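Local coordinates for alginate lyase (Paenibacillus sp. FPU-7, PDB 6KFN), which catalyses the eliminative cleavage of the polysaccharide alginate, and is built as a right-handed parallel beta-helix, at residues A[38-43]-A[71-76]; A[95-100]-A[115-120]. All blocks are in the same frame, centred on the assembly; numbering follows the deposited sequence. Where two conformers were deposited one is given.

Contact 1: A[38-43]-A[71-76]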
ATOM      1  N   SER A  38     -12.459   7.416  13.903  1.00 15.39           N
ATOM      2  CA  SER A  38     -12.557   6.783  12.594  1.00 17.61           C
ATOM      3  C   SER A  38     -12.807   7.919  11.600  1.00 13.43           C
ATOM      4  O   SER A  38     -13.941   8.305  11.353  1.00 14.58           O
ATOM      5  CB  SER A  38     -13.654   5.737  12.567  1.00 28.40           C
ATOM      6  OG  SER A  38     -13.513   4.851  13.665  1.00 45.72           O
ATOM      7  N   PHE A  39     -11.757   8.543  11.122  1.00 11.10           N
ATOM      8  CA  PHE A  39     -11.901   9.822  10.404  1.00  8.44           C
ATOM      9  C   PHE A  39     -12.229   9.596   8.933  1.00  6.97           C
ATOM     10  O   PHE A  39     -11.710   8.676   8.315  1.00  7.50           O
ATOM     11  CB  PHE A  39     -10.592  10.572  10.565  1.00  7.62           C
ATOM     12  CG  PHE A  39     -10.338  10.937  12.005  1.00  7.92           C
ATOM     13  CD1 PHE A  39     -11.158  11.843  12.656  1.00  9.55           C
ATOM     14  CD2 PHE A  39      -9.291  10.359  12.696  1.00  8.58           C
ATOM     15  CE1 PHE A  39     -10.963  12.123  14.007  1.00 10.45           C
ATOM     16  CE2 PHE A  39      -9.086  10.618  14.042  1.00 10.23           C
ATOM     17  CZ  PHE A  39      -9.929  11.509  14.677  1.00 11.02           C
ATOM     18  N   LYS A  40     -13.115  10.446   8.392  1.00  7.11           N
ATOM     19  CA  LYS A  40     -13.697  10.297   7.064  1.00  6.92           C
ATOM     20  C   LYS A  40     -13.421  11.519   6.196  1.00  6.87           C
ATOM     21  O   LYS A  40     -13.906  12.611   6.484  1.00  8.81           O
ATOM     22  CB  LYS A  40     -15.203  10.049   7.167  1.00  8.44           C
ATOM     23  CG  LYS A  40     -15.590   8.771   7.926  1.00  9.54           C
ATOM     24  CD  LYS A  40     -17.078   8.748   8.263  1.00 16.89           C
ATOM     25  CE  LYS A  40     -17.422   7.586   9.178  1.00 36.36           C
ATOM     26  NZ  LYS A  40     -16.651   7.644  10.469  1.00 39.25           N
ATOM     27  N   ALA A  41     -12.633  11.318   5.153  1.00  6.12           N
ATOM     28  CA  ALA A  41     -12.291  12.351   4.182  1.00  6.57           C
ATOM     29  C   ALA A  41     -13.189  12.136   2.949  1.00  5.86           C
ATOM     30  O   ALA A  41     -12.880  11.316   2.095  1.00  6.74           O
ATOM     31  CB  ALA A  41     -10.808  12.273   3.842  1.00  6.39           C
ATOM     32  N   GLU A  42     -14.333  12.835   2.933  1.00  6.78           N
ATOM     33  CA  GLU A  42     -15.421  12.575   1.983  1.00  6.89           C
ATOM     34  C   GLU A  42     -15.498  13.586   0.839  1.00  6.77           C
ATOM     35  O   GLU A  42     -15.904  13.231  -0.265  1.00  8.49           O
ATOM     36  CB  GLU A  42     -16.784  12.541   2.692  1.00  8.17           C
ATOM     37  CG  GLU A  42     -16.941  11.439   3.696  1.00 10.76           C
ATOM     38  CD  GLU A  42     -18.280  11.365   4.416  1.00 12.18           C
ATOM     39  OE1 GLU A  42     -19.054  12.340   4.400  1.00 15.26           O
ATOM     40  OE2 GLU A  42     -18.553  10.328   5.020  1.00 15.01           O
ATOM     41  N   ALA A  43     -15.196  14.838   1.087  1.00  6.67           N
ATOM     42  CA  ALA A  43     -15.278  15.897   0.098  1.00  6.87           C
ATOM     43  C   ALA A  43     -14.206  15.676  -0.971  1.00  6.78           C
ATOM     44  O   ALA A  43     -13.304  14.870  -0.801  1.00  8.61           O
ATOM     45  CB  ALA A  43     -15.074  17.253   0.790  1.00  8.40           C
ATOM     46  N   GLY A  71     -11.125  -3.101  14.683  1.00 10.43           N
ATOM     47  CA  GLY A  71     -12.195  -2.463  13.947  1.00 11.51           C
ATOM     48  C   GLY A  71     -11.809  -1.154  13.299  1.00 10.13           C
ATOM     49  O   GLY A  71     -10.775  -0.564  13.591  1.00 10.14           O
ATOM     50  N   GLY A  72     -12.663  -0.709  12.387  1.00 11.58           N
ATOM     51  CA  GLY A  72     -12.515   0.612  11.839  1.00 10.66           C
ATOM     52  C   GLY A  72     -11.275   0.814  10.993  1.00  9.02           C
ATOM     53  O   GLY A  72     -10.729  -0.085  10.384  1.00 12.56           O
ATOM     54  N   TYR A  73     -10.846   2.048  10.944  1.00 16.62           N
ATOM     55  CA  TYR A  73      -9.754   2.487  10.088  1.00  9.43           C
ATOM     56  C   TYR A  73      -9.156   3.706  10.746  1.00  8.60           C
ATOM     57  O   TYR A  73      -9.804   4.398  11.551  1.00 10.27           O
ATOM     58  CB  TYR A  73     -10.270   2.820   8.706  1.00 10.04           C
ATOM     59  CG  TYR A  73     -11.569   3.541   8.767  1.00 10.10           C
ATOM     60  CD1 TYR A  73     -11.627   4.874   9.032  1.00 10.71           C
ATOM     61  CD2 TYR A  73     -12.760   2.861   8.515  1.00 15.40           C
ATOM     62  CE1 TYR A  73     -12.840   5.557   9.070  1.00 10.26           C
ATOM     63  CE2 TYR A  73     -13.979   3.515   8.542  1.00 13.98           C
ATOM     64  CZ  TYR A  73     -14.023   4.855   8.829  1.00 11.61           C
ATOM     65  OH  TYR A  73     -15.202   5.535   8.868  1.00 20.94           O
ATOM     66  N   SER A  74      -7.918   4.001  10.405  1.00  7.12           N
ATOM     67  CA  SER A  74      -7.380   5.261  10.861  0.82  8.60           C
ATOM     68  C   SER A  74      -7.942   6.418  10.040  1.00  7.00           C
ATOM     69  O   SER A  74      -8.316   7.464  10.576  1.00  9.11           O
ATOM     70  CB  SER A  74      -5.872   5.303  10.813  0.82 10.22           C
ATOM     71  OG  SER A  74      -5.261   4.152  11.412  0.82 20.49           O
ATOM     72  N   LEU A  75      -8.041   6.222   8.724  1.00  6.07           N
ATOM     73  CA  LEU A  75      -8.560   7.229   7.812  1.00  6.06           C
ATOM     74  C   LEU A  75      -9.239   6.516   6.655  1.00  5.47           C
ATOM     75  O   LEU A  75      -8.673   5.596   6.071  1.00  6.22           O
ATOM     76  CB  LEU A  75      -7.410   8.108   7.318  1.00  6.20           C
ATOM     77  CG  LEU A  75      -7.786   9.272   6.394  1.00  6.88           C
ATOM     78  CD1 LEU A  75      -8.678  10.322   7.130  1.00  7.59           C
ATOM     79  CD2 LEU A  75      -6.553   9.930   5.830  1.00  9.06           C
ATOM     80  N   TYR A  76     -10.444   6.983   6.308  1.00  5.64           N
ATOM     81  CA  TYR A  76     -11.242   6.434   5.205  1.00  5.74           C
ATOM     82  C   TYR A  76     -11.441   7.567   4.207  1.00  5.67           C
ATOM     83  O   TYR A  76     -12.105   8.557   4.532  1.00  6.64           O
ATOM     84  CB  TYR A  76     -12.583   5.926   5.725  1.00  6.83           C
ATOM     85  CG  TYR A  76     -13.499   5.300   4.710  1.00  6.34           C
ATOM     86  CD1 TYR A  76     -13.035   4.585   3.631  1.00  6.68           C
ATOM     87  CD2 TYR A  76     -14.871   5.411   4.832  1.00  8.31           C
ATOM     88  CE1 TYR A  76     -13.904   3.952   2.740  1.00  7.31           C
ATOM     89  CE2 TYR A  76     -15.742   4.791   3.960  1.00  8.66           C
ATOM     90  CZ  TYR A  76     -15.259   4.074   2.909  1.00  7.27           C
ATOM     91  OH  TYR A  76     -16.149   3.481   2.062  1.00  8.77           O
TER
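The phenol ring of Tyr73 overlaps Ser38 and the start of the strand that follows it: its CE1 lies 3.6 Å from Ser38 CB and 3.4 Å from Phe39 O. CG of Tyr73 sits between its own backbone N and carbonyl carbon (chi1 41°), which swings the ring across to segment 38-43, and CB of Tyr76 rests over one ring face near the rim. Lys40 crosses the phenol at about a right angle. Its chain is extended until a bend at chi4 (59°) turns the ammonium back. NZ then donates a hydrogen bond to Ser38 O at 2.9 Å, tilted out of the carbonyl plane, and a weak one, near the ring plane, to Tyr73 OH at 3.0 Å. The lysine thus ties the loop residue before its strand to the phenol of the next coil. Beneath these groups the backbones pair as parallel strands, Phe39 opposite Leu75 and Lys40 opposite Tyr76. Tyr76 N donates to Phe39 O at 2.9 Å, and Ala41 N donates to Tyr76 O. On the other sheet face CD1 of Leu75 packs 3.9 Å from Phe39 CB and more distantly against Ala41, whereas the Phe39 ring leads away from Leu75. That ring is received by Ala11, Leu14 and Leu18 of helix 11-19, while Leu75 also touches Ile84 of strand 82-85. Strand 39-41 is the outermost of its parallel sheet within the chain, and strand 73-77 lies between it and strand 94-99.

Contact 2: A[95-100]-A[115-120]; sequences GIMLDH and GDEGVH
Met97 runs alongside His120, both leaving the sheet on the same face, and this pair forms the tight part of the contact. Met97 SD comes 3.6 Å from His120 CB and 4.2 Å from the centroid of the imidazole, an oblique Met-aromatic contact. Bends at chi2 and chi3 (67° and 69°) curl the methionine so that CE reaches both His120 ND1 and Glu117 OE2. The same oxygen accepts a nearly straight hydrogen bond from His120 ND1 at 2.7 Å; OE2 lies near the imidazole plane, while the N-H meets the carboxylate on its anti side, somewhat out of the carboxylate plane. NE2 is bound to Gly152 O, so the imidazole is gripped at both nitrogens; its ring also meets Tyr150, and Glu117 OE1 forms a salt bridge with Lys94. With an alanine here instead of His120, Glu117 OE2 and Gly152 O would probably lose their donor, and a gap would open beside the Met97 sulfur. These residues belong to consecutive coils of the right-handed beta-helix, with Ile96 level with Val119 and Met97 with His120. Four backbone hydrogen bonds follow the register, and Gly95, lacking a side chain, brings its CA within 3.1 Å of Gly118 O. On the apolar face Leu98 CD1 lies 3.4 Å from His120 O, but side chains meet more loosely: Ile96 CB stands 4.5 Å from Val119 CG2, and Leu98 CD1 is 4.1 Å from Val119 CG1. A water bridges Ile96 O and, at 3.1 Å, Glu117 O, donating to both.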
ATOM      1  N   GLY A  95      -5.299   0.751   8.029  1.00  6.61           N
ATOM      2  CA  GLY A  95      -4.671   2.040   8.200  1.00  6.15           C
ATOM      3  C   GLY A  95      -5.410   3.122   7.408  1.00  5.80           C
ATOM      4  O   GLY A  95      -6.147   3.926   7.966  1.00  7.30           O
ATOM      5  N   ILE A  96      -5.207   3.096   6.089  1.00  4.95           N
ATOM      6  CA  ILE A  96      -5.905   3.999   5.181  1.00  5.18           C
ATOM      7  C   ILE A  96      -6.665   3.147   4.178  1.00  4.92           C
ATOM      8  O   ILE A  96      -6.076   2.322   3.483  1.00  5.69           O
ATOM      9  CB  ILE A  96      -4.961   4.970   4.464  1.00  6.11           C
ATOM     10  CG1 ILE A  96      -4.097   5.714   5.437  1.00  7.94           C
ATOM     11  CG2 ILE A  96      -5.791   5.924   3.602  1.00  8.50           C
ATOM     12  CD1 ILE A  96      -3.091   6.669   4.781  1.00 17.00           C
ATOM     13  N   MET A  97      -7.969   3.352   4.107  1.00  5.54           N
ATOM     14  CA  MET A  97      -8.825   2.736   3.106  1.00  6.59           C
ATOM     15  C   MET A  97      -9.278   3.829   2.160  1.00  5.28           C
ATOM     16  O   MET A  97      -9.785   4.859   2.609  1.00  5.74           O
ATOM     17  CB  MET A  97     -10.046   2.081   3.769  1.00  8.08           C
ATOM     18  CG  MET A  97     -11.042   1.443   2.794  1.00 10.32           C
ATOM     19  SD  MET A  97     -10.438  -0.002   1.901  1.00 10.28           S
ATOM     20  CE  MET A  97     -10.336  -1.152   3.227  1.00 12.01           C
ATOM     21  N   LEU A  98      -9.101   3.607   0.850  1.00  5.63           N
ATOM     22  CA  LEU A  98      -9.612   4.495  -0.196  0.54  3.61           C
ATOM     23  C   LEU A  98     -10.695   3.756  -0.954  1.00  4.89           C
ATOM     24  O   LEU A  98     -10.459   2.665  -1.445  1.00  5.38           O
ATOM     25  CB  LEU A  98      -8.487   4.898  -1.148  0.54  3.84           C
ATOM     26  CG  LEU A  98      -7.311   5.513  -0.317  0.54  6.67           C
ATOM     27  CD1 LEU A  98      -6.202   4.556   0.050  0.54  6.96           C
ATOM     28  CD2 LEU A  98      -6.766   6.628  -1.226  0.54 22.74           C
ATOM     29  N   ASP A  99     -11.892   4.343  -1.010  1.00  5.35           N
ATOM     30  CA  ASP A  99     -13.001   3.840  -1.821  1.00  5.21           C
ATOM     31  C   ASP A  99     -13.354   4.916  -2.841  1.00  5.19           C
ATOM     32  O   ASP A  99     -13.677   6.047  -2.466  1.00  5.63           O
ATOM     33  CB  ASP A  99     -14.241   3.475  -1.032  1.00  6.17           C
ATOM     34  CG  ASP A  99     -14.295   2.058  -0.531  1.00  6.36           C
ATOM     35  OD1 ASP A  99     -13.685   1.172  -1.156  1.00  7.27           O
ATOM     36  OD2 ASP A  99     -15.093   1.806   0.421  1.00  8.08           O
ATOM     37  N   HIS A 100     -13.307   4.545  -4.127  1.00  5.41           N
ATOM     38  CA  HIS A 100     -13.625   5.465  -5.220  1.00  5.82           C
ATOM     39  C   HIS A 100     -12.990   6.834  -5.020  1.00  6.00           C
ATOM     40  O   HIS A 100     -13.609   7.864  -5.261  1.00  7.91           O
ATOM     41  CB  HIS A 100     -15.116   5.520  -5.555  1.00  6.65           C
ATOM     42  CG  HIS A 100     -16.009   5.863  -4.417  1.00  7.64           C
ATOM     43  ND1 HIS A 100     -16.136   7.137  -3.906  1.00 10.75           N
ATOM     44  CD2 HIS A 100     -16.821   5.062  -3.688  1.00 10.57           C
ATOM     45  CE1 HIS A 100     -17.000   7.097  -2.910  1.00 12.86           C
ATOM     46  NE2 HIS A 100     -17.435   5.866  -2.758  1.00 14.05           N
ATOM     47  N   GLY A 115      -4.621  -4.060  12.362  1.00  5.61           N
ATOM     48  CA  GLY A 115      -5.160  -5.412  12.489  1.00  5.99           C
ATOM     49  C   GLY A 115      -5.062  -6.247  11.212  1.00  5.55           C
ATOM     50  O   GLY A 115      -4.676  -7.424  11.259  1.00  5.83           O
ATOM     51  N   ASP A 116      -5.460  -5.661  10.079  1.00  5.48           N
ATOM     52  CA  ASP A 116      -5.403  -6.268   8.761  1.00  5.39           C
ATOM     53  C   ASP A 116      -4.398  -5.466   7.928  1.00  5.15           C
ATOM     54  O   ASP A 116      -3.225  -5.405   8.306  1.00  5.29           O
ATOM     55  CB  ASP A 116      -6.809  -6.356   8.139  1.00  5.88           C
ATOM     56  CG  ASP A 116      -7.745  -7.335   8.844  1.00  7.76           C
ATOM     57  OD1 ASP A 116      -7.363  -8.099   9.740  1.00  7.98           O
ATOM     58  OD2 ASP A 116      -8.940  -7.318   8.404  1.00 10.24           O
ATOM     59  N   GLU A 117      -4.845  -4.846   6.820  1.00  4.95           N
ATOM     60  CA  GLU A 117      -3.925  -4.291   5.830  1.00  5.03           C
ATOM     61  C   GLU A 117      -3.647  -2.806   6.071  1.00  4.82           C
ATOM     62  O   GLU A 117      -4.498  -2.027   6.502  1.00  5.27           O
ATOM     63  CB  GLU A 117      -4.408  -4.562   4.400  1.00  5.57           C
ATOM     64  CG  GLU A 117      -5.631  -3.797   3.897  1.00  5.99           C
ATOM     65  CD  GLU A 117      -7.007  -4.377   4.229  1.00  6.52           C
ATOM     66  OE1 GLU A 117      -7.129  -5.177   5.183  1.00  7.73           O
ATOM     67  OE2 GLU A 117      -8.014  -3.989   3.559  1.00  7.66           O
ATOM     68  N   GLY A 118      -2.429  -2.398   5.724  1.00  4.73           N
ATOM     69  CA  GLY A 118      -1.996  -1.036   5.965  1.00  4.75           C
ATOM     70  C   GLY A 118      -2.730  -0.003   5.128  1.00  4.41           C
ATOM     71  O   GLY A 118      -3.296   0.953   5.671  1.00  5.19           O
ATOM     72  N   VAL A 119      -2.654  -0.160   3.812  1.00  4.36           N
ATOM     73  CA  VAL A 119      -3.257   0.759   2.847  1.00  4.60           C
ATOM     74  C   VAL A 119      -4.010  -0.075   1.834  1.00  5.05           C
ATOM     75  O   VAL A 119      -3.460  -1.052   1.319  1.00  6.69           O
ATOM     76  CB  VAL A 119      -2.196   1.628   2.154  1.00  5.69           C
ATOM     77  CG1 VAL A 119      -2.804   2.537   1.065  1.00  7.66           C
ATOM     78  CG2 VAL A 119      -1.455   2.472   3.194  1.00  6.99           C
ATOM     79  N   HIS A 120      -5.232   0.320   1.496  1.00  5.23           N
ATOM     80  CA  HIS A 120      -6.029  -0.417   0.526  1.00  5.11           C
ATOM     81  C   HIS A 120      -6.666   0.557  -0.457  1.00  5.03           C
ATOM     82  O   HIS A 120      -7.431   1.436  -0.065  1.00  6.25           O
ATOM     83  CB  HIS A 120      -7.087  -1.220   1.240  1.00  5.75           C
ATOM     84  CG  HIS A 120      -7.802  -2.249   0.406  1.00  5.45           C
ATOM     85  ND1 HIS A 120      -8.332  -3.352   0.988  1.00  6.25           N
ATOM     86  CD2 HIS A 120      -8.020  -2.396  -0.930  1.00  5.60           C
ATOM     87  CE1 HIS A 120      -8.919  -4.109   0.073  1.00  7.69           C
ATOM     88  NE2 HIS A 120      -8.777  -3.526  -1.093  1.00  5.81           N
TER
HETATM   89  O   HOH W   1      -6.318  -0.511   4.477  1.00 19.01           O

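Both contacts join successive strands of one parallel sheet, and strands 73-77 and 94-99 are themselves neighbours, so contact 2 continues the ladder begun by contact 1. Tyr76 OH of contact 1 meets Asp99 OD2 of contact 2 at 2.6 Å, probably in a hydrogen bond, and Leu75 O probably accepts from Met97 N. Contact 1 is only partly buried, at the end of the sheet near helix 11-19, and its polar face uses an exposed lysine and two tyrosines. Contact 2 is wholly buried and nearer the centre of the chain; there a histidine, a carboxylate and a methionine sulfur occupy the corresponding face, while aliphatic side chains line its other face, where contact 1 has an aromatic ring turned to the helix.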